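Local coordinates for protein 6-phosphogluconate dehydrogenase NAD-binding (PDB 4GBJ) that probably works as an NAD(P)-dependent oxidoreductase of the 3-hydroxyisobutyrate and 6-phosphogluconate dehydrogenase family, with a Rossmann-type domain for the dinucleotide, at residues B[275-280]-B[289-294]. Residues are numbered along the deposited sequence; the frame is centred on the assembly and turned at random.
Sequences KGRENL and ASDDAG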
loop_
_atom_site.group_PDB
_atom_site.type_symbol
_atom_site.label_atom_id
_atom_site.label_comp_id
_atom_site.label_asym_id
_atom_site.label_seq_id
_atom_site.Cartn_x
_atom_site.Cartn_y
_atom_site.Cartn_z
ATOM N N LYS B 275 -20.048 15.952 6.044
ATOM C CA LYS B 275 -19.183 17.009 6.579
ATOM C C LYS B 275 -18.839 18.143 5.601
ATOM O O LYS B 275 -18.077 19.026 5.965
ATOM C CB LYS B 275 -17.904 16.377 7.095
ATOM C CG LYS B 275 -18.218 15.489 8.320
ATOM C CD LYS B 275 -17.004 14.951 8.957
ATOM C CE LYS B 275 -17.306 14.488 10.370
ATOM N NZ LYS B 275 -18.270 13.381 10.382
ATOM N N GLY B 276 -19.449 18.176 4.416
ATOM C CA GLY B 276 -19.250 19.271 3.479
ATOM C C GLY B 276 -17.904 19.231 2.778
ATOM O O GLY B 276 -17.414 20.264 2.329
ATOM N N ARG B 277 -17.386 18.028 2.539
ATOM C CA ARG B 277 -16.096 17.834 1.890
ATOM C C ARG B 277 -16.181 17.557 0.396
ATOM O O ARG B 277 -15.168 17.216 -0.208
ATOM C CB ARG B 277 -15.362 16.666 2.591
ATOM C CG ARG B 277 -15.040 17.060 4.016
ATOM C CD ARG B 277 -14.204 16.051 4.711
ATOM N NE ARG B 277 -13.969 16.493 6.095
ATOM C CZ ARG B 277 -13.915 15.699 7.161
ATOM N NH1 ARG B 277 -14.051 14.387 7.028
ATOM N NH2 ARG B 277 -13.736 16.216 8.371
ATOM N N GLU B 278 -17.345 17.793 -0.230
ATOM C CA GLU B 278 -17.534 17.550 -1.667
ATOM C C GLU B 278 -16.521 18.289 -2.578
ATOM O O GLU B 278 -16.356 17.847 -3.703
ATOM C CB GLU B 278 -18.950 17.912 -2.127
ATOM C CG GLU B 278 -19.358 19.361 -1.930
ATOM C CD GLU B 278 -19.904 19.725 -0.558
ATOM O OE1 GLU B 278 -19.872 18.878 0.365
ATOM O OE2 GLU B 278 -20.304 20.893 -0.389
ATOM N N ASN B 279 -15.921 19.440 -2.157
ATOM C CA ASN B 279 -14.997 20.181 -3.015
ATOM C C ASN B 279 -13.542 19.823 -2.745
ATOM O O ASN B 279 -12.665 20.393 -3.379
ATOM C CB ASN B 279 -15.209 21.687 -2.867
ATOM C CG ASN B 279 -16.599 22.053 -3.227
ATOM O OD1 ASN B 279 -17.067 21.713 -4.297
ATOM N ND2 ASN B 279 -17.325 22.669 -2.320
ATOM N N LEU B 280 -13.261 18.882 -1.853
ATOM C CA LEU B 280 -11.881 18.510 -1.607
ATOM C C LEU B 280 -11.456 17.411 -2.569
ATOM O O LEU B 280 -12.292 16.843 -3.225
ATOM C CB LEU B 280 -11.726 18.027 -0.160
ATOM C CG LEU B 280 -12.113 19.073 0.931
ATOM C CD1 LEU B 280 -11.819 18.510 2.315
ATOM C CD2 LEU B 280 -11.349 20.378 0.773
ATOM N N ALA B 289 -10.353 9.263 9.727
ATOM C CA ALA B 289 -9.584 8.730 10.874
ATOM C C ALA B 289 -9.316 9.849 11.879
ATOM O O ALA B 289 -9.286 9.577 13.071
ATOM C CB ALA B 289 -8.257 8.128 10.405
ATOM N N SER B 290 -9.135 11.107 11.376
ATOM C CA SER B 290 -8.894 12.299 12.193
ATOM C C SER B 290 -10.174 12.672 12.911
ATOM O O SER B 290 -10.146 12.902 14.119
ATOM C CB SER B 290 -8.380 13.454 11.348
ATOM O OG SER B 290 -7.098 13.133 10.837
ATOM N N ASP B 291 -11.301 12.628 12.184
ATOM C CA ASP B 291 -12.634 12.841 12.757
ATOM C C ASP B 291 -12.925 11.897 13.903
ATOM O O ASP B 291 -13.322 12.332 14.958
ATOM C CB ASP B 291 -13.721 12.641 11.715
ATOM C CG ASP B 291 -13.669 13.561 10.555
ATOM O OD1 ASP B 291 -13.158 14.698 10.722
ATOM O OD2 ASP B 291 -14.236 13.204 9.488
ATOM N N ASP B 292 -12.726 10.620 13.693
ATOM C CA ASP B 292 -12.983 9.583 14.709
ATOM C C ASP B 292 -12.108 9.678 15.895
ATOM O O ASP B 292 -12.539 9.272 16.966
ATOM C CB ASP B 292 -12.806 8.178 14.159
ATOM C CG ASP B 292 -13.785 7.780 13.093
ATOM O OD1 ASP B 292 -14.765 8.506 12.904
ATOM O OD2 ASP B 292 -13.614 6.673 12.512
ATOM N N ALA B 293 -10.911 10.209 15.747
ATOM C CA ALA B 293 -9.989 10.401 16.852
ATOM C C ALA B 293 -10.119 11.800 17.502
ATOM O O ALA B 293 -9.258 12.157 18.290
ATOM C CB ALA B 293 -8.554 10.174 16.372
ATOM N N GLY B 294 -11.168 12.540 17.194
ATOM C CA GLY B 294 -11.486 13.855 17.773
ATOM C C GLY B 294 -10.592 15.007 17.365
ATOM O O GLY B 294 -10.471 15.961 18.127
#
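A two-pronged surface salt bridge between Arg277 and Asp291 ties the loop that follows helix 260-274 to the short helix 288-292 near the C-terminus. The guanidinium meets the carboxylate end-on: NH1 of Arg277 lies 2.7 Å from OD2 of Asp291, and NH2 of Arg277 lies 2.9 Å from OD1 of the same aspartate. Both bonds run close to straight (161° and 164°), each oxygen offers its syn lone pair, and the two flat groups are nearly coplanar, so the pairing limits rotation of the carboxylate. Arginine suits the place because its long side chain, extended from CG to NE, bridges two backbones that stay well apart: even the nearest CA atoms, those of Lys275 and Asp291, are 9.9 Å apart. Aspartate, with its short side chain, presents two oxygens to NH1 and NH2 close to its helix. Each partner sits by a helix end closed by a Schellman motif, in the all-helical C-terminal part of this dehydrogenase fold. Gly276 and Gly294 are the C-prime residues, where positive phi favours glycine; the first ending leads into the type I turn Arg277-Leu280. Lys275 reaches across in the same direction as Arg277, laying its CD over one face of the guanidinium, toward the rim. A bend at chi4 (63°) leaves its NZ 4.1 Å from OD2 of Asp291, too far for a salt bridge, though the positive charge probably still favours an ionised carboxylate. OG1 of Thr296 also hydrogen-bonds OD1 of Asp291, while Asp292 pairs with Arg268 of helix 260-274 and packs on Pro258 of the second subunit.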